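PDB 3N0X: possible substrate binding protein of ABC transporter system from Rhodopseudomonas palustris, which probably binds a branched-chain amino acid or a related small ligand in the periplasm and delivers it to an ABC-type importer. Local coordinates for residues I119-D129 with F328-M339; S290-K301 with A313-P322. All coordinates share one frame; numbering follows the deposited sequence.

Contact 1: residues I119-D129 with F328-M339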
loop_
_atom_site.group_PDB
_atom_site.type_symbol
_atom_site.label_atom_id
_atom_site.label_comp_id
_atom_site.label_asym_id
_atom_site.label_seq_id
_atom_site.Cartn_x
_atom_site.Cartn_y
_atom_site.Cartn_z
ATOM N N ILE A 119 1.324 13.672 11.574
ATOM C CA ILE A 119 1.237 12.720 10.464
ATOM C C ILE A 119 0.746 11.349 10.943
ATOM O O ILE A 119 1.323 10.742 11.851
ATOM C CB ILE A 119 2.621 12.558 9.752
ATOM C CG1 ILE A 119 3.228 13.902 9.369
ATOM C CG2 ILE A 119 2.505 11.599 8.516
ATOM C CD1 ILE A 119 2.317 14.832 8.605
ATOM N N PHE A 120 -0.345 10.888 10.320
ATOM C CA PHE A 120 -0.822 9.524 10.452
ATOM C C PHE A 120 -0.839 8.934 9.039
ATOM O O PHE A 120 -0.769 9.641 8.042
ATOM C CB PHE A 120 -2.203 9.447 11.085
ATOM C CG PHE A 120 -2.238 9.803 12.554
ATOM C CD1 PHE A 120 -2.152 11.145 12.971
ATOM C CD2 PHE A 120 -2.275 8.822 13.512
ATOM C CE1 PHE A 120 -2.177 11.453 14.321
ATOM C CE2 PHE A 120 -2.313 9.136 14.849
ATOM C CZ PHE A 120 -2.253 10.440 15.256
ATOM N N ARG A 121 -0.890 7.616 8.944
ATOM C CA ARG A 121 -0.918 6.982 7.621
ATOM C C ARG A 121 -1.817 5.771 7.617
ATOM O O ARG A 121 -1.566 4.820 8.345
ATOM C CB ARG A 121 0.480 6.573 7.151
ATOM C CG ARG A 121 0.399 5.804 5.818
ATOM C CD ARG A 121 1.575 5.902 4.948
ATOM N NE ARG A 121 2.834 5.538 5.595
ATOM C CZ ARG A 121 4.017 5.705 4.987
ATOM N NH1 ARG A 121 4.052 6.163 3.774
ATOM N NH2 ARG A 121 5.160 5.439 5.617
ATOM N N THR A 122 -2.820 5.788 6.725
ATOM C CA THR A 122 -3.644 4.611 6.456
ATOM C C THR A 122 -3.065 3.715 5.332
ATOM O O THR A 122 -3.264 2.501 5.379
ATOM C CB THR A 122 -5.085 4.996 6.127
ATOM O OG1 THR A 122 -5.101 5.942 5.046
ATOM C CG2 THR A 122 -5.774 5.580 7.323
ATOM N N GLY A 123 -2.409 4.323 4.349
ATOM C CA GLY A 123 -1.786 3.563 3.278
ATOM C C GLY A 123 -0.767 2.606 3.862
ATOM O O GLY A 123 -0.201 2.851 4.935
ATOM N N ARG A 124 -0.559 1.465 3.219
ATOM C CA ARG A 124 0.558 0.626 3.659
ATOM C C ARG A 124 1.857 1.300 3.237
ATOM O O ARG A 124 1.910 2.047 2.275
ATOM C CB ARG A 124 0.464 -0.824 3.170
ATOM C CG ARG A 124 1.120 -1.156 1.847
ATOM C CD ARG A 124 0.476 -0.440 0.669
ATOM N NE ARG A 124 1.066 -0.841 -0.598
ATOM C CZ ARG A 124 0.861 -0.272 -1.782
ATOM N NH1 ARG A 124 -0.029 0.716 -1.958
ATOM N NH2 ARG A 124 1.556 -0.711 -2.835
ATOM N N ASN A 125 2.915 1.023 3.969
ATOM C CA ASN A 125 4.233 1.498 3.581
ATOM C C ASN A 125 5.018 0.419 2.841
ATOM O O ASN A 125 4.626 -0.750 2.809
ATOM C CB ASN A 125 5.022 2.125 4.759
ATOM C CG ASN A 125 5.383 1.160 5.849
ATOM O OD1 ASN A 125 5.748 0.011 5.599
ATOM N ND2 ASN A 125 5.300 1.620 7.102
ATOM N N SER A 126 6.109 0.833 2.176
ATOM C CA SER A 126 6.885 -0.096 1.350
ATOM C C SER A 126 7.503 -1.229 2.185
ATOM O O SER A 126 7.645 -2.350 1.705
ATOM C CB SER A 126 7.943 0.666 0.567
ATOM O OG SER A 126 7.323 1.450 -0.433
ATOM N N SER A 127 7.838 -0.952 3.436
ATOM C CA SER A 127 8.263 -2.034 4.347
ATOM C C SER A 127 7.174 -3.084 4.569
ATOM O O SER A 127 7.482 -4.291 4.572
ATOM C CB SER A 127 8.807 -1.514 5.679
ATOM O OG SER A 127 10.101 -0.960 5.478
ATOM N N GLN A 128 5.914 -2.667 4.754
ATOM C CA GLN A 128 4.810 -3.624 4.854
ATOM C C GLN A 128 4.722 -4.501 3.587
ATOM O O GLN A 128 4.539 -5.724 3.682
ATOM C CB GLN A 128 3.492 -2.929 5.173
ATOM C CG GLN A 128 3.402 -2.514 6.692
ATOM C CD GLN A 128 2.238 -1.560 6.943
ATOM O OE1 GLN A 128 2.098 -0.552 6.243
ATOM N NE2 GLN A 128 1.435 -1.855 7.941
ATOM N N ASP A 129 4.874 -3.886 2.408
ATOM C CA ASP A 129 4.877 -4.690 1.183
ATOM C C ASP A 129 5.982 -5.787 1.231
ATOM O O ASP A 129 5.732 -6.972 1.077
ATOM C CB ASP A 129 5.015 -3.799 -0.046
ATOM C CG ASP A 129 3.685 -3.167 -0.471
ATOM O OD1 ASP A 129 2.620 -3.736 -0.150
ATOM O OD2 ASP A 129 3.729 -2.159 -1.206
ATOM N N PHE A 328 -3.838 2.396 14.264
ATOM C CA PHE A 328 -2.744 3.378 14.198
ATOM C C PHE A 328 -1.793 3.108 15.353
ATOM O O PHE A 328 -2.129 3.287 16.513
ATOM C CB PHE A 328 -3.208 4.811 14.322
ATOM C CG PHE A 328 -3.935 5.353 13.115
ATOM C CD1 PHE A 328 -3.376 5.351 11.832
ATOM C CD2 PHE A 328 -5.177 5.937 13.277
ATOM C CE1 PHE A 328 -4.034 5.884 10.776
ATOM C CE2 PHE A 328 -5.846 6.513 12.191
ATOM C CZ PHE A 328 -5.293 6.488 10.944
ATOM N N ARG A 329 -0.583 2.700 15.032
ATOM C CA ARG A 329 0.406 2.419 16.066
ATOM C C ARG A 329 0.743 3.713 16.771
ATOM O O ARG A 329 0.960 4.724 16.116
ATOM C CB ARG A 329 1.633 1.805 15.398
ATOM C CG ARG A 329 2.770 1.470 16.372
ATOM C CD ARG A 329 3.627 0.394 15.805
ATOM N NE ARG A 329 4.320 0.783 14.567
ATOM C CZ ARG A 329 5.128 -0.035 13.922
ATOM N NH1 ARG A 329 5.296 -1.283 14.373
ATOM N NH2 ARG A 329 5.779 0.385 12.865
ATOM N N LYS A 330 0.781 3.703 18.108
ATOM C CA LYS A 330 1.080 4.907 18.879
ATOM C C LYS A 330 2.436 5.548 18.521
ATOM O O LYS A 330 2.548 6.792 18.421
ATOM C CB LYS A 330 1.025 4.572 20.377
ATOM C CG LYS A 330 1.452 5.699 21.334
ATOM N N GLU A 331 3.462 4.747 18.330
ATOM C CA GLU A 331 4.827 5.271 18.219
ATOM C C GLU A 331 5.045 6.090 16.961
ATOM O O GLU A 331 5.610 7.177 17.015
ATOM C CB GLU A 331 5.862 4.142 18.220
ATOM C CG GLU A 331 5.916 3.325 19.505
ATOM C CD GLU A 331 5.050 2.063 19.488
ATOM O OE1 GLU A 331 3.832 2.117 19.185
ATOM O OE2 GLU A 331 5.599 0.993 19.829
ATOM N N ASP A 332 4.595 5.552 15.831
ATOM C CA ASP A 332 4.874 6.155 14.498
ATOM C C ASP A 332 3.648 6.473 13.658
ATOM O O ASP A 332 3.770 6.946 12.513
ATOM C CB ASP A 332 5.863 5.284 13.680
ATOM C CG ASP A 332 5.321 3.922 13.323
ATOM O OD1 ASP A 332 4.214 3.576 13.792
ATOM O OD2 ASP A 332 6.028 3.197 12.556
ATOM N N HIS A 333 2.484 6.263 14.267
ATOM C CA HIS A 333 1.194 6.584 13.644
ATOM C C HIS A 333 0.926 5.863 12.323
ATOM O O HIS A 333 0.089 6.301 11.550
ATOM C CB HIS A 333 1.074 8.089 13.393
ATOM C CG HIS A 333 1.143 8.936 14.624
ATOM N ND1 HIS A 333 1.122 10.315 14.552
ATOM C CD2 HIS A 333 1.199 8.616 15.939
ATOM C CE1 HIS A 333 1.149 10.810 15.782
ATOM N NE2 HIS A 333 1.219 9.805 16.643
ATOM N N GLN A 334 1.617 4.756 12.081
ATOM C CA GLN A 334 1.397 3.928 10.881
ATOM C C GLN A 334 0.257 2.956 11.154
ATOM O O GLN A 334 0.213 2.315 12.209
ATOM C CB GLN A 334 2.646 3.118 10.570
ATOM C CG GLN A 334 2.476 2.094 9.456
ATOM C CD GLN A 334 2.164 2.727 8.090
ATOM O OE1 GLN A 334 2.866 3.632 7.661
ATOM N NE2 GLN A 334 1.084 2.267 7.417
ATOM N N ALA A 335 -0.685 2.873 10.221
ATOM C CA ALA A 335 -1.731 1.861 10.314
ATOM C C ALA A 335 -1.127 0.476 10.094
ATOM O O ALA A 335 -0.737 0.133 8.985
ATOM C CB ALA A 335 -2.859 2.113 9.295
ATOM N N LEU A 336 -1.164 -0.333 11.142
ATOM C CA LEU A 336 -0.929 -1.755 11.004
ATOM C C LEU A 336 -2.196 -2.370 10.395
ATOM O O LEU A 336 -3.297 -1.922 10.657
ATOM C CB LEU A 336 -0.611 -2.364 12.338
ATOM C CG LEU A 336 0.634 -1.749 13.008
ATOM C CD1 LEU A 336 0.903 -2.554 14.290
ATOM C CD2 LEU A 336 1.865 -1.695 12.069
ATOM N N GLN A 337 -2.013 -3.381 9.563
ATOM C CA GLN A 337 -3.100 -3.915 8.764
ATOM C C GLN A 337 -2.719 -5.292 8.257
ATOM O O GLN A 337 -1.546 -5.641 8.157
ATOM C CB GLN A 337 -3.396 -2.955 7.599
ATOM C CG GLN A 337 -2.176 -2.662 6.672
ATOM C CD GLN A 337 -2.444 -1.523 5.752
ATOM O OE1 GLN A 337 -3.013 -1.726 4.671
ATOM N NE2 GLN A 337 -2.088 -0.296 6.188
ATOM N N SER A 338 -3.742 -6.081 7.961
ATOM C CA SER A 338 -3.535 -7.349 7.291
ATOM C C SER A 338 -2.909 -7.148 5.950
ATOM O O SER A 338 -3.056 -6.099 5.369
ATOM C CB SER A 338 -4.890 -8.068 7.085
ATOM O OG SER A 338 -5.485 -8.464 8.292
HETATM N N MSE A 339 -2.262 -8.196 5.456
HETATM C CA MSE A 339 -1.807 -8.266 4.069
HETATM C C MSE A 339 -2.154 -9.694 3.582
HETATM O O MSE A 339 -2.480 -10.564 4.394
HETATM C CB MSE A 339 -0.297 -7.989 3.988
HETATM C CG MSE A 339 0.109 -6.621 4.597
HETATM SE SE MSE A 339 -0.343 -5.080 3.575
HETATM C CE MSE A 339 0.991 -5.356 2.238
HETATM O O HOH W 1 0.838 -4.374 9.215
#

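Contact 2: residues S290-K301 with A313-P322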
loop_
_atom_site.group_PDB
_atom_site.type_symbol
_atom_site.label_atom_id
_atom_site.label_comp_id
_atom_site.label_asym_id
_atom_site.label_seq_id
_atom_site.Cartn_x
_atom_site.Cartn_y
_atom_site.Cartn_z
ATOM N N SER A 290 -10.574 3.399 3.596
ATOM C CA SER A 290 -9.920 3.253 4.880
ATOM C C SER A 290 -9.656 4.603 5.537
ATOM O O SER A 290 -9.860 4.759 6.765
ATOM C CB SER A 290 -8.623 2.463 4.741
ATOM O OG SER A 290 -8.914 1.178 4.189
ATOM N N ALA A 291 -9.186 5.578 4.760
ATOM C CA ALA A 291 -9.000 6.921 5.287
ATOM C C ALA A 291 -10.312 7.550 5.775
ATOM O O ALA A 291 -10.311 8.213 6.843
ATOM C CB ALA A 291 -8.316 7.823 4.262
ATOM N N ALA A 292 -11.396 7.331 5.053
ATOM C CA ALA A 292 -12.694 7.835 5.458
ATOM C C ALA A 292 -13.035 7.289 6.820
ATOM O O ALA A 292 -13.541 7.998 7.711
ATOM C CB ALA A 292 -13.797 7.451 4.395
HETATM N N MSE A 293 -12.876 5.971 6.962
HETATM C CA MSE A 293 -13.221 5.319 8.199
HETATM C C MSE A 293 -12.357 5.785 9.369
HETATM O O MSE A 293 -12.843 5.948 10.497
HETATM C CB MSE A 293 -13.127 3.798 8.062
HETATM C CG MSE A 293 -14.138 3.208 7.156
HETATM SE SE MSE A 293 -15.974 3.343 7.671
HETATM C CE MSE A 293 -15.923 2.277 9.265
ATOM N N ALA A 294 -11.072 6.007 9.111
ATOM C CA ALA A 294 -10.188 6.552 10.134
ATOM C C ALA A 294 -10.689 7.930 10.626
ATOM O O ALA A 294 -10.760 8.188 11.824
ATOM C CB ALA A 294 -8.778 6.678 9.596
ATOM N N VAL A 295 -11.058 8.815 9.699
ATOM C CA VAL A 295 -11.515 10.171 10.072
ATOM C C VAL A 295 -12.796 10.100 10.885
ATOM O O VAL A 295 -12.895 10.731 11.941
ATOM C CB VAL A 295 -11.708 11.094 8.825
ATOM C CG1 VAL A 295 -12.396 12.429 9.251
ATOM C CG2 VAL A 295 -10.387 11.356 8.107
ATOM N N VAL A 296 -13.793 9.331 10.438
ATOM C CA VAL A 296 -15.064 9.296 11.125
ATOM C C VAL A 296 -14.886 8.667 12.516
ATOM O O VAL A 296 -15.432 9.164 13.494
ATOM C CB VAL A 296 -16.121 8.561 10.306
ATOM C CG1 VAL A 296 -17.382 8.281 11.163
ATOM C CG2 VAL A 296 -16.457 9.374 9.048
ATOM N N THR A 297 -14.107 7.591 12.616
ATOM C CA THR A 297 -13.886 6.910 13.882
ATOM C C THR A 297 -13.151 7.861 14.866
ATOM O O THR A 297 -13.531 7.933 16.047
ATOM C CB THR A 297 -13.096 5.646 13.639
ATOM O OG1 THR A 297 -13.817 4.812 12.714
ATOM C CG2 THR A 297 -12.859 4.878 14.935
ATOM N N ALA A 298 -12.177 8.626 14.351
ATOM C CA ALA A 298 -11.420 9.579 15.192
ATOM C C ALA A 298 -12.292 10.702 15.719
ATOM O O ALA A 298 -12.256 11.021 16.941
ATOM C CB ALA A 298 -10.243 10.168 14.441
ATOM N N VAL A 299 -13.088 11.290 14.833
ATOM C CA VAL A 299 -13.918 12.441 15.231
ATOM C C VAL A 299 -15.006 11.993 16.196
ATOM O O VAL A 299 -15.286 12.679 17.192
ATOM C CB VAL A 299 -14.490 13.212 13.999
ATOM C CG1 VAL A 299 -15.489 14.287 14.407
ATOM C CG2 VAL A 299 -13.381 13.810 13.136
ATOM N N GLN A 300 -15.563 10.817 15.952
ATOM C CA GLN A 300 -16.569 10.245 16.832
ATOM C C GLN A 300 -15.955 9.985 18.227
ATOM O O GLN A 300 -16.583 10.254 19.261
ATOM C CB GLN A 300 -17.161 8.958 16.230
ATOM C CG GLN A 300 -18.351 8.430 16.992
ATOM N N LYS A 301 -14.743 9.452 18.258
ATOM C CA LYS A 301 -14.112 9.126 19.524
ATOM C C LYS A 301 -13.683 10.385 20.284
ATOM O O LYS A 301 -13.917 10.473 21.504
ATOM C CB LYS A 301 -12.924 8.192 19.325
ATOM C CG LYS A 301 -12.296 7.771 20.639
ATOM C CD LYS A 301 -11.153 6.808 20.437
ATOM C CE LYS A 301 -10.190 6.864 21.628
ATOM N NZ LYS A 301 -8.919 6.134 21.377
ATOM N N ALA A 313 -6.816 10.792 20.482
ATOM C CA ALA A 313 -7.817 9.787 20.122
ATOM C C ALA A 313 -7.253 8.760 19.120
ATOM O O ALA A 313 -7.511 7.545 19.266
ATOM C CB ALA A 313 -9.064 10.474 19.533
HETATM N N MSE A 314 -6.456 9.231 18.164
HETATM C CA MSE A 314 -5.981 8.396 17.060
HETATM C C MSE A 314 -4.793 7.480 17.408
HETATM O O MSE A 314 -4.655 6.410 16.806
HETATM C CB MSE A 314 -5.647 9.272 15.843
HETATM C CG MSE A 314 -6.898 9.880 15.258
HETATM SE SE MSE A 314 -6.506 11.244 13.980
HETATM C CE MSE A 314 -5.887 10.257 12.500
ATOM N N GLU A 315 -3.962 7.871 18.385
ATOM C CA GLU A 315 -2.812 7.042 18.760
ATOM C C GLU A 315 -3.308 5.742 19.386
ATOM O O GLU A 315 -3.993 5.759 20.421
ATOM C CB GLU A 315 -1.902 7.799 19.758
ATOM C CG GLU A 315 -1.094 8.874 19.051
ATOM C CD GLU A 315 0.037 9.468 19.911
ATOM O OE1 GLU A 315 -0.011 9.330 21.170
ATOM O OE2 GLU A 315 0.937 10.096 19.302
ATOM N N GLY A 316 -2.973 4.601 18.757
ATOM C CA GLY A 316 -3.419 3.290 19.262
ATOM C C GLY A 316 -4.854 2.939 18.862
ATOM O O GLY A 316 -5.386 1.937 19.346
HETATM N N MSE A 317 -5.475 3.768 18.031
HETATM C CA MSE A 317 -6.892 3.627 17.683
HETATM C C MSE A 317 -7.115 2.545 16.633
HETATM O O MSE A 317 -6.548 2.620 15.537
HETATM C CB MSE A 317 -7.462 4.940 17.149
HETATM C CG MSE A 317 -8.985 4.962 17.045
HETATM SE SE MSE A 317 -9.603 6.574 16.173
HETATM C CE MSE A 317 -9.212 6.086 14.396
ATOM N N GLU A 318 -8.023 1.624 16.937
ATOM C CA GLU A 318 -8.512 0.631 15.966
ATOM C C GLU A 318 -9.646 1.211 15.135
ATOM O O GLU A 318 -10.434 2.037 15.622
ATOM C CB GLU A 318 -9.009 -0.614 16.689
ATOM C CG GLU A 318 -7.959 -1.288 17.535
ATOM C CD GLU A 318 -8.377 -2.676 18.069
ATOM O OE1 GLU A 318 -9.574 -3.040 17.960
ATOM O OE2 GLU A 318 -7.484 -3.388 18.601
ATOM N N PHE A 319 -9.709 0.830 13.850
ATOM C CA PHE A 319 -10.819 1.200 13.036
ATOM C C PHE A 319 -11.085 0.129 11.979
ATOM O O PHE A 319 -10.169 -0.611 11.610
ATOM C CB PHE A 319 -10.602 2.590 12.391
ATOM C CG PHE A 319 -9.324 2.737 11.599
ATOM C CD1 PHE A 319 -8.100 2.880 12.243
ATOM C CD2 PHE A 319 -9.349 2.789 10.206
ATOM C CE1 PHE A 319 -6.943 3.037 11.551
ATOM C CE2 PHE A 319 -8.195 2.916 9.482
ATOM C CZ PHE A 319 -6.956 3.026 10.138
ATOM N N ASP A 320 -12.320 0.079 11.509
ATOM C CA ASP A 320 -12.765 -0.945 10.570
ATOM C C ASP A 320 -12.624 -0.416 9.148
ATOM O O ASP A 320 -12.846 0.776 8.861
ATOM C CB ASP A 320 -14.227 -1.317 10.838
ATOM C CG ASP A 320 -14.437 -1.939 12.184
ATOM O OD1 ASP A 320 -13.588 -2.768 12.598
ATOM O OD2 ASP A 320 -15.483 -1.602 12.788
ATOM N N THR A 321 -12.202 -1.311 8.248
ATOM C CA THR A 321 -11.923 -0.938 6.867
ATOM C C THR A 321 -12.339 -2.088 5.925
ATOM O O THR A 321 -12.706 -3.177 6.395
ATOM C CB THR A 321 -10.410 -0.678 6.647
ATOM O OG1 THR A 321 -9.732 -1.922 6.622
ATOM C CG2 THR A 321 -9.794 0.230 7.729
ATOM N N PRO A 322 -12.231 -1.883 4.595
ATOM C CA PRO A 322 -12.467 -3.034 3.725
ATOM C C PRO A 322 -11.491 -4.184 3.908
ATOM O O PRO A 322 -11.734 -5.281 3.403
ATOM C CB PRO A 322 -12.292 -2.454 2.293
ATOM C CG PRO A 322 -12.612 -0.977 2.464
ATOM C CD PRO A 322 -12.078 -0.638 3.815
HETATM O O HOH W 2 -14.181 2.038 12.766
#

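Contact 1: residues I119-D129 with F328-M339
The carbonyl oxygen Ala335 O is gripped by three side-chain amides: Gln128 NE2 reaches it across the contact at 3.1 Å, while Gln334 NE2 and Gln337 NE2 come from its own segment. The Gln128 bond is nearly straight, 168° at the hydrogen, and lies close to that residue's amide plane. Glutamine suits all three places, since its NH2 has two hydrogens to share. Thus Gln334 NE2 also donates to Gly123 O at 2.9 Å, in both the amide and the carbonyl plane, Gln337 NE2 to Thr122 O, and Gln128 NE2 to water 1, which also accepts from Gln337 N. The Gln334 oxygen is held too: OE1 takes Arg121 NE on an in-plane lone pair at 2.8 Å, plus a weak bond from Asn125 ND2. A bend at chi2 (64°) folds the Gln334 chain so that its amide lies among these partners. Gln337 OE1 takes Lys323 NZ. Asn125 and Gln128 form a capping box at the start of helix 126-137, which ties Gln128 OE1 to Asn125 N.

At the far end His333 ND1 donates to Ile119 O at 2.7 Å, from above the carbonyl plane. The imidazole lies flat on Phe120 in an offset stack, planes 5° apart and centroids 3.8 Å apart, and Phe120 turns an edge to the face of Phe328. Between these ends, Arg121 and Gln334 form a single backbone bridge, with Arg121 N bonding His333 O and Ala335 N bonding Arg121 O. Thr122 O, Gly123 O and Ala335 O receive side-chain amide donors, and bonds at the oxygen and nitrogen of each glutamine define which way round its amide sits.

Contact 2: residues S290-K301 with A313-P322
Helix 290-301 lies over strand 318-321 with their axes 7.7 Å apart at closest and running at 141° to each other, which sets Ser290 by Thr321 and Ala294 by Phe319; Ala298 sits by Met314, at the end of the preceding helix. Small residues on the helix let the larger ones opposite come close. Ala294 CB stands over one face of the Phe319 ring, 4.0 Å from its centroid and 20° off the normal, a CH-pi contact. Phe319 reaches this spot because its CG lies between the backbone N and the carbonyl carbon (chi1 55°), which places the ring alongside the helix.

Ala298 has two methionine neighbours (selenomethionine in the crystal): its methyl CB is pressed tightly on Met314 CG at 3.5 Å, and SE of Met317 lies against its CA at 3.6 Å. The flexible Met317 chain, bent only at chi3, brings CE to Ala294 O and Thr297 CG2. Thr297 serves both polarities: CG2 meets Met317, while OG1 donates back to Met293 O at 2.7 Å and accepts from water 2, which in turn accepts from Asp320 N. Bends at chi2 and chi3 bring Met293 CE back to 3.4 Å from Asp320 O, with CB and CG also against it; this buried carbonyl has no polar partner.

At the solvent-facing end Lys301, in the conformer modelled here, extends along Ala313 and donates from NZ to Ala313 O at 2.9 Å, a less certain bond because a second conformer exists. This carbonyl belongs to the last turn of helix 307-314; the type II turn Met314-Met317, with Gly316 at positive phi, then leads into the strand. The whole is helix-on-sheet packing within the alpha/beta fold of a periplasmic binding protein lobe.

In the fold
Both contacts are buried, but the centre of contact 1 lies about 9 Å from the centre of the chain, that of contact 2 about 18 Å, with exposed residues such as Lys301 at its border. They reach the same antiparallel sheet and meet directly: Glu315 OE2 is 2.7 Å from His333 NE2, a probable hydrogen bond, and Phe328 pairs its backbone with Met317. Phe328 also touches Ala294 and the Phe319 ring, and Phe120 packs on Met314, so the aromatic cluster of contact 1 continues into contact 2. Contact 1 joins strand ends, loops and a helix start through amide bonds and that cluster; contact 2 relies mainly on alanine, methionine (selenomethionine in the crystal) and phenylalanine.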